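Local coordinates for Serine/threonine-protein kinase PknI (Mycobacterium tuberculosis, PDB 5XLL), which is a transmembrane serine/threonine kinase that slows mycobacterial growth in the infected host, represented here by its extracellular sensor domain, at residues L48-M53 and P155-I160; H59-T64 and P149-V154; Q78-P83 and T103-L108. All coordinates share one frame; numbering follows the deposited sequence.

All three contacts lie in the extracellular sensor domain, built round one antiparallel sheet. Contact 3 is central in it and pairs two neighbouring strands. Contacts 1 and 2 lie where the C-terminal tail runs back past strand 47-53 and the loop after it. They follow each other along the tail, with centres about 14 Å apart. They touch: Met-53 O meets Lys-63 N at 2.8 Å, a probable hydrogen bond, and Thr-52 OG1 makes a hydrogen bond to Thr-153 O at 3.0 Å. Contact 3 also touches contact 1, with Trp-79 CZ3 3.8 Å from Ala-49 CB. Contacts 2 and 3 stay apart, about 12 Å between nearest atoms.

Contact 1. Residues L48-M53 and P155-I160; sequences LAAATM and PDPATI
Leu-48 and Ala-50 of strand 47-53 receive the ring of Pro-157, which lies in the tail after the last strand. The touching parts run in nearly opposite directions. Leu-48 can be followed outward. Its CB presses on Pro-157 CB at 3.4 Å, tighter than a usual carbon contact. With CG anti to the carbonyl carbon (chi1 -56°), the CD1 branch reaches the backbone of the proline, 4.1 Å from Pro-157 O. Leu-48 CD1 is also 4.2 Å from Ala-158 N. Pro-157 CG lies over the backbone between Leu-48 and Ala-50, 3.7 Å from Leu-48 O and 3.8 Å from Ala-50 N. Pro-157 CG also meets Ala-50 CB at 4.0 Å. The Ala-50 methyl also meets Pro-155 O at 3.8 Å. Further along, Thr-52 OG1 passes Pro-155 CD at 3.7 Å, but its hydrogen bond goes to Thr-153 O.

A type I beta turn from Asp-156 to Thr-159 carries Pro-157 as its second residue. Asp-156 OD2 makes a weak hydrogen bond to Ser-41 OG on the adjoining strand 36-42.

No hydrogen bond crosses between the two segments. The two prolines have no N-H to give, and the backbone of 48-52 already bonds to strands 36-42 and 70-75. The tail therefore lies against the sheet through apolar contact and does not add a strand to it.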
ATOM      1  N   LEU B  48      -8.306  15.243   8.708  1.00 62.08           N
ATOM      2  CA  LEU B  48      -6.881  15.104   8.995  1.00 54.42           C
ATOM      3  C   LEU B  48      -6.698  14.844  10.483  1.00 47.85           C
ATOM      4  O   LEU B  48      -7.497  15.304  11.300  1.00 48.23           O
ATOM      5  CB  LEU B  48      -6.117  16.371   8.602  1.00 52.98           C
ATOM      6  CG  LEU B  48      -6.255  16.837   7.159  1.00 61.86           C
ATOM      7  CD1 LEU B  48      -5.567  18.186   6.917  1.00 60.68           C
ATOM      8  CD2 LEU B  48      -5.693  15.769   6.245  1.00 62.00           C
ATOM      9  N   ALA B  49      -5.659  14.096  10.839  1.00 48.09           N
ATOM     10  CA  ALA B  49      -5.288  13.972  12.239  1.00 45.14           C
ATOM     11  C   ALA B  49      -3.823  14.314  12.423  1.00 47.02           C
ATOM     12  O   ALA B  49      -3.000  14.092  11.519  1.00 42.94           O
ATOM     13  CB  ALA B  49      -5.580  12.598  12.764  1.00 38.45           C
ATOM     14  N   ALA B  50      -3.507  14.862  13.595  1.00 41.57           N
ATOM     15  CA  ALA B  50      -2.120  15.148  13.959  1.00 45.83           C
ATOM     16  C   ALA B  50      -1.822  14.554  15.325  1.00 39.88           C
ATOM     17  O   ALA B  50      -2.719  14.405  16.177  1.00 38.47           O
ATOM     18  CB  ALA B  50      -1.819  16.656  13.940  1.00 47.45           C
ATOM     19  N   ALA B  51      -0.555  14.212  15.531  1.00 41.18           N
ATOM     20  CA  ALA B  51      -0.157  13.554  16.763  1.00 41.14           C
ATOM     21  C   ALA B  51       1.199  14.055  17.235  1.00 46.75           C
ATOM     22  O   ALA B  51       2.153  14.170  16.440  1.00 41.20           O
ATOM     23  CB  ALA B  51      -0.130  12.030  16.588  1.00 39.47           C
ATOM     24  N   THR B  52       1.274  14.341  18.536  1.00 38.36           N
ATOM     25  CA  THR B  52       2.517  14.717  19.173  1.00 38.76           C
ATOM     26  C   THR B  52       3.017  13.500  19.928  1.00 33.64           C
ATOM     27  O   THR B  52       2.259  12.862  20.666  1.00 36.36           O
ATOM     28  CB  THR B  52       2.287  15.862  20.190  1.00 41.89           C
ATOM     29  OG1 THR B  52       1.903  17.052  19.493  1.00 41.58           O
ATOM     30  CG2 THR B  52       3.555  16.110  21.006  1.00 36.95           C
HETATM   31  N   MSE B  53       4.288  13.171  19.777  1.00 31.79           N
HETATM   32  CA  MSE B  53       4.794  11.981  20.437  1.00 36.41           C
HETATM   33  C   MSE B  53       5.050  12.217  21.926  1.00 38.78           C
HETATM   34  O   MSE B  53       5.581  13.262  22.327  1.00 38.81           O
HETATM   35  CB  MSE B  53       6.046  11.459  19.738  1.00 39.50           C
HETATM   36  CG  MSE B  53       6.493  10.117  20.282  1.00 43.80           C
HETATM   37 SE   MSE B  53       8.061   9.433  19.324  0.87 60.72          SE
HETATM   38  CE  MSE B  53       8.408   7.945  20.521  1.00 54.54           C
ATOM     39  N   PRO B 155      -0.751  20.332  17.477  1.00 45.52           N
ATOM     40  CA  PRO B 155      -1.040  21.394  16.503  1.00 51.15           C
ATOM     41  C   PRO B 155      -2.288  21.044  15.712  1.00 59.41           C
ATOM     42  O   PRO B 155      -2.683  19.867  15.697  1.00 55.16           O
ATOM     43  CB  PRO B 155       0.170  21.355  15.553  1.00 52.01           C
ATOM     44  CG  PRO B 155       1.206  20.490  16.247  1.00 52.68           C
ATOM     45  CD  PRO B 155       0.442  19.542  17.121  1.00 43.73           C
ATOM     46  N   ASP B 156      -2.896  22.049  15.081  1.00 73.85           N
ATOM     47  CA  ASP B 156      -4.029  21.867  14.172  1.00 76.22           C
ATOM     48  C   ASP B 156      -3.574  21.151  12.896  1.00 75.45           C
ATOM     49  O   ASP B 156      -2.648  21.615  12.232  1.00 76.32           O
ATOM     50  CB  ASP B 156      -4.614  23.241  13.828  1.00 81.80           C
ATOM     51  CG  ASP B 156      -5.504  23.213  12.603  1.00 87.61           C
ATOM     52  OD1 ASP B 156      -5.053  23.644  11.510  1.00 89.08           O
ATOM     53  OD2 ASP B 156      -6.660  22.748  12.732  1.00 87.29           O
ATOM     54  N   PRO B 157      -4.206  20.006  12.563  1.00 69.51           N
ATOM     55  CA  PRO B 157      -3.787  19.233  11.379  1.00 67.58           C
ATOM     56  C   PRO B 157      -3.702  20.080  10.095  1.00 74.72           C
ATOM     57  O   PRO B 157      -2.764  19.905   9.304  1.00 75.98           O
ATOM     58  CB  PRO B 157      -4.881  18.170  11.251  1.00 64.97           C
ATOM     59  CG  PRO B 157      -5.396  17.976  12.652  1.00 63.68           C
ATOM     60  CD  PRO B 157      -5.236  19.305  13.360  1.00 67.10           C
ATOM     61  N   ALA B 158      -4.657  20.993   9.911  1.00 81.76           N
ATOM     62  CA  ALA B 158      -4.678  21.902   8.760  1.00 87.58           C
ATOM     63  C   ALA B 158      -3.513  22.896   8.735  1.00 90.39           C
ATOM     64  O   ALA B 158      -3.228  23.477   7.686  1.00 93.93           O
ATOM     65  CB  ALA B 158      -6.018  22.647   8.681  1.00 86.53           C
ATOM     66  N   THR B 159      -2.865  23.109   9.885  1.00 98.41           N
ATOM     67  CA  THR B 159      -1.603  23.856   9.924  1.00105.73           C
ATOM     68  C   THR B 159      -0.593  23.029   9.128  1.00104.61           C
ATOM     69  O   THR B 159      -0.712  21.799   9.078  1.00102.55           O
ATOM     70  CB  THR B 159      -1.080  24.106  11.377  1.00104.30           C
ATOM     71  OG1 THR B 159      -2.122  24.678  12.185  1.00104.29           O
ATOM     72  CG2 THR B 159       0.122  25.044  11.372  1.00105.93           C
ATOM     73  N   ILE B 160       0.401  23.703   8.544  1.00 93.67           N
ATOM     74  CA  ILE B 160       1.188  23.195   7.408  1.00 98.91           C
ATOM     75  C   ILE B 160       0.272  23.058   6.174  1.00 96.76           C
ATOM     76  O   ILE B 160      -0.508  23.970   5.852  1.00 89.89           O
ATOM     77  CB  ILE B 160       1.995  21.862   7.704  1.00 93.91           C
ATOM     78  CG1 ILE B 160       3.448  21.975   7.224  1.00 91.33           C
ATOM     79  CG2 ILE B 160       1.338  20.645   7.045  1.00 87.40           C
ATOM     80  CD1 ILE B 160       3.601  22.025   5.713  1.00 83.84           C
TER

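Contact 2. Residues H59-T64 and P149-V154; sequences HTQAKT and PPAVTV
Val-152 lays its CG2 methyl over the backbone of 60-62. Val-152 is the last residue of a type I beta turn that starts at Pro-149, in the tail that follows strand 135-142. The facing segment, 59-64, is the loop between strands 47-53 and 70-75. This is a surface contact between two irregular pieces of chain at one end of the sheet.

Val-152 CG2 is 3.6 Å from Ala-62 N and 3.8 Å from Thr-60 O. It also meets Ala-62 CB at 4.1 Å, the apolar side-chain pair of the contact. With CG1 anti to the backbone N (chi1 171°), CG2 is the branch left to face the loop. Beyond the two segments, Val-152 packs on Thr-52, Ala-37 and Leu-54.

The other end of the turn comes in with a proline ring. Pro-149 CB approaches Thr-60 O at 3.6 Å, and its CG lies near the carbonyl oxygen of His-59. Thr-60 O therefore has carbons of three turn residues around it: Pro-149, Ala-151 and Val-152. Carbon atoms cannot give it a conventional hydrogen bond, and no hydrogen bond crosses the contact. The turn itself is closed by a weak bond from Val-152 N to Pro-149 O.

The loop is held from its own side. Thr-60 OG1 bonds to Asp-58, His-59 stacks on Trp-35, and the backbone of Gln-61 pairs with Asp-55. Gln-61 starts away from the tail, but its chain bends at chi2 (-69°). Its NE2 makes a weak hydrogen bond to Thr-60 OG1. The bend also brings Gln-61 OE1 to 4.1 Å from Ala-151 CB.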
ATOM      1  N   HIS B  59       4.106   9.046  30.036  1.00 64.95           N
ATOM      2  CA  HIS B  59       3.122   9.296  28.974  1.00 62.20           C
ATOM      3  C   HIS B  59       2.349  10.582  29.210  1.00 59.13           C
ATOM      4  O   HIS B  59       1.504  10.959  28.390  1.00 54.47           O
ATOM      5  CB  HIS B  59       2.123   8.131  28.842  1.00 60.24           C
ATOM      6  CG  HIS B  59       2.765   6.789  28.677  1.00 56.94           C
ATOM      7  ND1 HIS B  59       4.080   6.631  28.290  1.00 59.14           N
ATOM      8  CD2 HIS B  59       2.276   5.537  28.865  1.00 55.06           C
ATOM      9  CE1 HIS B  59       4.372   5.343  28.241  1.00 58.14           C
ATOM     10  NE2 HIS B  59       3.290   4.659  28.578  1.00 56.15           N
ATOM     11  N   THR B  60       2.624  11.242  30.333  1.00 52.02           N
ATOM     12  CA  THR B  60       1.985  12.517  30.619  1.00 55.17           C
ATOM     13  C   THR B  60       2.738  13.653  29.944  1.00 51.83           C
ATOM     14  O   THR B  60       2.230  14.767  29.848  1.00 50.96           O
ATOM     15  CB  THR B  60       1.893  12.798  32.145  1.00 60.55           C
ATOM     16  OG1 THR B  60       3.207  12.952  32.688  1.00 59.68           O
ATOM     17  CG2 THR B  60       1.186  11.653  32.869  1.00 58.60           C
ATOM     18  N   GLN B  61       3.951  13.375  29.473  1.00 56.56           N
ATOM     19  CA  GLN B  61       4.802  14.439  28.952  1.00 54.58           C
ATOM     20  C   GLN B  61       5.110  14.272  27.463  1.00 54.70           C
ATOM     21  O   GLN B  61       5.201  13.150  26.956  1.00 51.72           O
ATOM     22  CB  GLN B  61       6.110  14.529  29.763  1.00 64.72           C
ATOM     23  CG  GLN B  61       5.927  14.550  31.298  1.00 68.00           C
ATOM     24  CD  GLN B  61       5.293  15.841  31.814  1.00 76.11           C
ATOM     25  OE1 GLN B  61       5.507  16.922  31.249  1.00 76.45           O
ATOM     26  NE2 GLN B  61       4.511  15.734  32.896  1.00 75.19           N
ATOM     27  N   ALA B  62       5.263  15.393  26.765  1.00 50.41           N
ATOM     28  CA  ALA B  62       5.688  15.379  25.376  1.00 47.98           C
ATOM     29  C   ALA B  62       7.109  14.848  25.336  1.00 51.69           C
ATOM     30  O   ALA B  62       7.891  15.107  26.254  1.00 53.97           O
ATOM     31  CB  ALA B  62       5.642  16.775  24.796  1.00 46.80           C
ATOM     32  N   LYS B  63       7.442  14.080  24.305  1.00 42.99           N
ATOM     33  CA  LYS B  63       8.827  13.642  24.112  1.00 49.67           C
ATOM     34  C   LYS B  63       9.709  14.843  23.726  1.00 49.97           C
ATOM     35  O   LYS B  63       9.313  15.673  22.889  1.00 44.89           O
ATOM     36  CB  LYS B  63       8.889  12.556  23.023  1.00 49.19           C
ATOM     37  CG  LYS B  63      10.317  12.165  22.566  1.00 53.79           C
ATOM     38  CD  LYS B  63      10.911  11.046  23.416  1.00 58.92           C
ATOM     39  CE  LYS B  63      12.393  10.778  23.063  1.00 68.79           C
ATOM     40  NZ  LYS B  63      13.326  11.844  23.558  1.00 66.58           N
ATOM     41  N   THR B  64      10.888  14.952  24.343  1.00 56.55           N
ATOM     42  CA  THR B  64      11.843  16.002  23.952  1.00 63.13           C
ATOM     43  C   THR B  64      13.182  15.445  23.477  1.00 66.55           C
ATOM     44  O   THR B  64      13.629  14.401  23.964  1.00 69.10           O
ATOM     45  CB  THR B  64      12.129  17.044  25.074  1.00 66.20           C
ATOM     46  OG1 THR B  64      12.256  16.378  26.336  1.00 65.86           O
ATOM     47  CG2 THR B  64      11.037  18.102  25.126  1.00 63.38           C
ATOM     48  N   PRO B 149      -3.265  14.373  27.580  1.00 59.01           N
ATOM     49  CA  PRO B 149      -2.575  14.811  28.807  1.00 54.98           C
ATOM     50  C   PRO B 149      -2.570  16.330  28.822  1.00 58.80           C
ATOM     51  O   PRO B 149      -2.312  16.945  27.776  1.00 58.94           O
ATOM     52  CB  PRO B 149      -1.132  14.301  28.626  1.00 56.84           C
ATOM     53  CG  PRO B 149      -1.131  13.485  27.320  1.00 57.81           C
ATOM     54  CD  PRO B 149      -2.323  13.951  26.529  1.00 56.03           C
ATOM     55  N   PRO B 150      -2.838  16.940  29.990  1.00 71.25           N
ATOM     56  CA  PRO B 150      -2.980  18.402  30.068  1.00 66.03           C
ATOM     57  C   PRO B 150      -1.705  19.156  29.679  1.00 70.25           C
ATOM     58  O   PRO B 150      -1.780  20.291  29.169  1.00 68.59           O
ATOM     59  CB  PRO B 150      -3.310  18.647  31.549  1.00 72.41           C
ATOM     60  CG  PRO B 150      -2.761  17.428  32.276  1.00 75.43           C
ATOM     61  CD  PRO B 150      -2.958  16.287  31.309  1.00 69.77           C
ATOM     62  N   ALA B 151      -0.545  18.543  29.913  1.00 51.41           N
ATOM     63  CA  ALA B 151       0.720  19.241  29.659  1.00 53.60           C
ATOM     64  C   ALA B 151       1.147  19.261  28.188  1.00 49.52           C
ATOM     65  O   ALA B 151       2.288  19.612  27.899  1.00 54.15           O
ATOM     66  CB  ALA B 151       1.837  18.642  30.514  1.00 58.11           C
ATOM     67  N   VAL B 152       0.250  18.893  27.265  1.00 59.77           N
ATOM     68  CA  VAL B 152       0.649  18.602  25.873  1.00 52.61           C
ATOM     69  C   VAL B 152      -0.270  19.210  24.813  1.00 53.05           C
ATOM     70  O   VAL B 152      -1.472  18.942  24.781  1.00 51.61           O
ATOM     71  CB  VAL B 152       0.746  17.069  25.612  1.00 48.36           C
ATOM     72  CG1 VAL B 152       0.937  16.769  24.124  1.00 42.03           C
ATOM     73  CG2 VAL B 152       1.871  16.461  26.418  1.00 47.53           C
ATOM     74  N   THR B 153       0.305  20.020  23.934  1.00 61.36           N
ATOM     75  CA  THR B 153      -0.468  20.600  22.842  1.00 62.00           C
ATOM     76  C   THR B 153      -0.385  19.669  21.639  1.00 59.90           C
ATOM     77  O   THR B 153       0.613  18.967  21.460  1.00 58.34           O
ATOM     78  CB  THR B 153       0.108  21.959  22.400  1.00 61.64           C
ATOM     79  OG1 THR B 153       1.022  21.756  21.314  1.00 70.48           O
ATOM     80  CG2 THR B 153       0.847  22.638  23.554  1.00 66.49           C
ATOM     81  N   VAL B 154      -1.421  19.655  20.814  1.00 46.93           N
ATOM     82  CA  VAL B 154      -1.283  19.078  19.496  1.00 49.08           C
ATOM     83  C   VAL B 154      -1.605  20.169  18.496  1.00 48.81           C
ATOM     84  O   VAL B 154      -2.600  20.881  18.652  1.00 55.45           O
ATOM     85  CB  VAL B 154      -2.179  17.843  19.315  1.00 48.41           C
ATOM     86  CG1 VAL B 154      -1.989  17.249  17.921  1.00 42.91           C
ATOM     87  CG2 VAL B 154      -1.849  16.821  20.387  1.00 44.95           C
TER

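Contact 3. Residues Q78-P83 and T103-L108; sequences QWKSRP and TQLLAL
Trp-79 and Leu-108 start out on one face of the sheet, while Lys-80 and Ala-107 point to the other. Strands 78-91 and 97-110 form an antiparallel beta hairpin, and these are neighbouring pairs on its two arms. Trp-79 and Leu-108 are a hydrogen-bonded pair. Trp-79 N gives to Leu-108 O at 2.8 Å, and Leu-108 N returns a bond to Trp-79 O at 2.6 Å in the carbonyl plane. Trp-79 CB is 4.1 Å from Leu-108 CB. The indole then leads away from the partner strand and leaves Leu-108 O at its edge. It meets Phe-74 edge-to-face on strand 70-75.

On the opposite face Lys-80 crosses Leu-105 at an angle. Its CD rests against both leucine methyls, 3.6 Å from Leu-105 CD2 and nearly as close to CD1. The chain bends at chi2, chi3 and chi4, and CE and NZ stay near Leu-105 CD2. Leu-105 CD2 also meets Pro-83 CG at 3.9 Å, and these two side chains point the same way. The next ring atom, Pro-83 CB, is tight against Thr-103 CG2 at 3.5 Å. At the far end of the same face, the Gln-78 amide lies over the Ala-107 methyl, with OE1 nearest. Gln-78 also packs on Gln-78 of the second subunit.

Ser-81 N bonds to Leu-106 O in the usual way. The return bond is different: Leu-106 N gives to Ser-81 OG at 2.9 Å. With chi1 at 74°, the hydroxyl lies between the backbone N and the carbonyl carbon and turns to that N-H. Beyond it the register slips by one residue, and Pro-83 faces Leu-105. The serine side chain thus takes the place of a backbone acceptor and keeps the Leu-106 amide bonded where the regular ladder breaks.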
ATOM      1  N   GLN B  78      -9.418   4.303   5.269  1.00 54.28           N
ATOM      2  CA  GLN B  78      -8.315   4.156   6.230  1.00 53.82           C
ATOM      3  C   GLN B  78      -7.580   5.448   6.613  1.00 53.81           C
ATOM      4  O   GLN B  78      -7.584   6.439   5.864  1.00 50.79           O
ATOM      5  CB  GLN B  78      -7.285   3.129   5.728  1.00 49.37           C
ATOM      6  CG  GLN B  78      -6.415   3.656   4.595  1.00 53.23           C
ATOM      7  CD  GLN B  78      -5.426   2.625   4.101  1.00 53.31           C
ATOM      8  OE1 GLN B  78      -5.392   1.496   4.602  1.00 56.58           O
ATOM      9  NE2 GLN B  78      -4.619   2.997   3.106  1.00 52.81           N
ATOM     10  N   TRP B  79      -6.949   5.425   7.788  1.00 48.04           N
ATOM     11  CA  TRP B  79      -6.002   6.474   8.150  1.00 47.03           C
ATOM     12  C   TRP B  79      -4.651   6.114   7.567  1.00 44.50           C
ATOM     13  O   TRP B  79      -4.171   4.997   7.764  1.00 39.97           O
ATOM     14  CB  TRP B  79      -5.871   6.594   9.667  1.00 41.53           C
ATOM     15  CG  TRP B  79      -7.105   7.126  10.334  1.00 45.02           C
ATOM     16  CD1 TRP B  79      -8.042   6.414  11.034  1.00 42.48           C
ATOM     17  CD2 TRP B  79      -7.524   8.502  10.380  1.00 46.66           C
ATOM     18  NE1 TRP B  79      -9.016   7.267  11.521  1.00 46.84           N
ATOM     19  CE2 TRP B  79      -8.726   8.550  11.121  1.00 45.16           C
ATOM     20  CE3 TRP B  79      -6.992   9.699   9.864  1.00 43.42           C
ATOM     21  CZ2 TRP B  79      -9.411   9.752  11.359  1.00 45.36           C
ATOM     22  CZ3 TRP B  79      -7.671  10.883  10.095  1.00 47.34           C
ATOM     23  CH2 TRP B  79      -8.867  10.902  10.842  1.00 49.00           C
ATOM     24  N   LYS B  80      -4.040   7.057   6.859  1.00 44.84           N
ATOM     25  CA  LYS B  80      -2.702   6.851   6.340  1.00 46.20           C
ATOM     26  C   LYS B  80      -1.792   8.071   6.525  1.00 44.52           C
ATOM     27  O   LYS B  80      -2.191   9.201   6.261  1.00 48.65           O
ATOM     28  CB  LYS B  80      -2.759   6.475   4.863  1.00 50.70           C
ATOM     29  CG  LYS B  80      -1.369   6.463   4.225  1.00 51.87           C
ATOM     30  CD  LYS B  80      -1.034   5.117   3.596  1.00 61.03           C
ATOM     31  CE  LYS B  80      -1.541   5.048   2.178  1.00 56.05           C
ATOM     32  NZ  LYS B  80      -1.316   6.334   1.451  1.00 67.77           N
ATOM     33  N   SER B  81      -0.563   7.834   6.970  1.00 37.44           N
ATOM     34  CA  SER B  81       0.426   8.899   7.061  1.00 41.72           C
ATOM     35  C   SER B  81       1.169   9.088   5.735  1.00 51.67           C
ATOM     36  O   SER B  81       1.062   8.259   4.824  1.00 47.04           O
ATOM     37  CB  SER B  81       1.430   8.601   8.174  1.00 43.40           C
ATOM     38  OG  SER B  81       2.354   7.578   7.813  1.00 39.80           O
ATOM     39  N   ARG B  82       1.930  10.179   5.639  1.00 65.44           N
ATOM     40  CA  ARG B  82       2.729  10.470   4.446  1.00 65.95           C
ATOM     41  C   ARG B  82       4.014   9.677   4.415  1.00 66.71           C
ATOM     42  O   ARG B  82       4.674   9.494   5.448  1.00 65.58           O
ATOM     43  CB  ARG B  82       3.105  11.950   4.389  1.00 70.38           C
ATOM     44  CG  ARG B  82       1.944  12.865   4.147  1.00 79.31           C
ATOM     45  CD  ARG B  82       1.071  12.367   3.006  1.00 81.55           C
ATOM     46  NE  ARG B  82      -0.130  13.194   2.903  1.00 91.40           N
ATOM     47  CZ  ARG B  82      -1.187  13.066   3.701  1.00 88.39           C
ATOM     48  NH1 ARG B  82      -1.192  12.134   4.659  1.00 80.51           N
ATOM     49  NH2 ARG B  82      -2.235  13.869   3.546  1.00 87.33           N
ATOM     50  N   PRO B  83       4.397   9.231   3.218  1.00 62.40           N
ATOM     51  CA  PRO B  83       5.645   8.486   3.061  1.00 61.07           C
ATOM     52  C   PRO B  83       6.818   9.341   3.503  1.00 64.87           C
ATOM     53  O   PRO B  83       6.967  10.464   3.007  1.00 71.20           O
ATOM     54  CB  PRO B  83       5.705   8.240   1.549  1.00 66.17           C
ATOM     55  CG  PRO B  83       4.251   8.207   1.117  1.00 62.68           C
ATOM     56  CD  PRO B  83       3.597   9.264   1.977  1.00 65.11           C
ATOM     57  N   THR B 103      11.171   4.322   1.647  1.00 55.29           N
ATOM     58  CA  THR B 103       9.997   5.123   1.944  1.00 55.70           C
ATOM     59  C   THR B 103       9.201   4.383   3.032  1.00 58.30           C
ATOM     60  O   THR B 103       9.009   3.161   2.928  1.00 49.42           O
ATOM     61  CB  THR B 103       9.166   5.336   0.674  1.00 54.92           C
ATOM     62  OG1 THR B 103       9.619   6.528   0.011  1.00 67.26           O
ATOM     63  CG2 THR B 103       7.699   5.470   0.988  1.00 59.12           C
ATOM     64  N   GLN B 104       8.789   5.098   4.088  1.00 60.19           N
ATOM     65  CA  GLN B 104       7.978   4.500   5.161  1.00 55.52           C
ATOM     66  C   GLN B 104       6.710   5.267   5.462  1.00 53.89           C
ATOM     67  O   GLN B 104       6.730   6.490   5.542  1.00 57.62           O
ATOM     68  CB  GLN B 104       8.768   4.416   6.461  1.00 55.49           C
ATOM     69  CG  GLN B 104      10.127   3.796   6.315  1.00 59.72           C
ATOM     70  CD  GLN B 104      10.867   3.767   7.632  1.00 65.24           C
ATOM     71  OE1 GLN B 104      10.339   4.218   8.661  1.00 67.19           O
ATOM     72  NE2 GLN B 104      12.094   3.234   7.615  1.00 64.40           N
ATOM     73  N   LEU B 105       5.617   4.541   5.668  1.00 49.18           N
ATOM     74  CA  LEU B 105       4.379   5.136   6.160  1.00 47.04           C
ATOM     75  C   LEU B 105       3.652   4.171   7.086  1.00 48.95           C
ATOM     76  O   LEU B 105       4.049   3.001   7.215  1.00 44.98           O
ATOM     77  CB  LEU B 105       3.460   5.535   5.012  1.00 54.15           C
ATOM     78  CG  LEU B 105       3.089   4.482   3.958  1.00 54.13           C
ATOM     79  CD1 LEU B 105       2.149   3.399   4.484  1.00 51.69           C
ATOM     80  CD2 LEU B 105       2.474   5.176   2.727  1.00 57.30           C
ATOM     81  N   LEU B 106       2.561   4.659   7.679  1.00 40.80           N
ATOM     82  CA  LEU B 106       1.689   3.848   8.527  1.00 37.59           C
ATOM     83  C   LEU B 106       0.275   3.925   7.994  1.00 38.19           C
ATOM     84  O   LEU B 106      -0.246   5.024   7.742  1.00 35.99           O
ATOM     85  CB  LEU B 106       1.690   4.374   9.966  1.00 32.74           C
ATOM     86  CG  LEU B 106       0.748   3.679  10.960  1.00 34.35           C
ATOM     87  CD1 LEU B 106       1.114   2.206  11.099  1.00 29.19           C
ATOM     88  CD2 LEU B 106       0.823   4.366  12.320  1.00 29.78           C
ATOM     89  N   ALA B 107      -0.363   2.772   7.836  1.00 38.17           N
ATOM     90  CA  ALA B 107      -1.770   2.762   7.452  1.00 41.21           C
ATOM     91  C   ALA B 107      -2.576   2.152   8.599  1.00 39.79           C
ATOM     92  O   ALA B 107      -2.170   1.147   9.181  1.00 37.51           O
ATOM     93  CB  ALA B 107      -1.966   1.975   6.158  1.00 47.30           C
ATOM     94  N   LEU B 108      -3.715   2.750   8.923  1.00 41.53           N
ATOM     95  CA  LEU B 108      -4.494   2.315  10.075  1.00 39.71           C
ATOM     96  C   LEU B 108      -6.003   2.242   9.771  1.00 43.94           C
ATOM     97  O   LEU B 108      -6.638   3.256   9.484  1.00 44.20           O
ATOM     98  CB  LEU B 108      -4.224   3.249  11.258  1.00 41.04           C
ATOM     99  CG  LEU B 108      -3.492   2.751  12.518  1.00 42.48           C
ATOM    100  CD1 LEU B 108      -2.393   1.742  12.258  1.00 38.70           C
ATOM    101  CD2 LEU B 108      -2.945   3.946  13.303  1.00 43.35           C
TER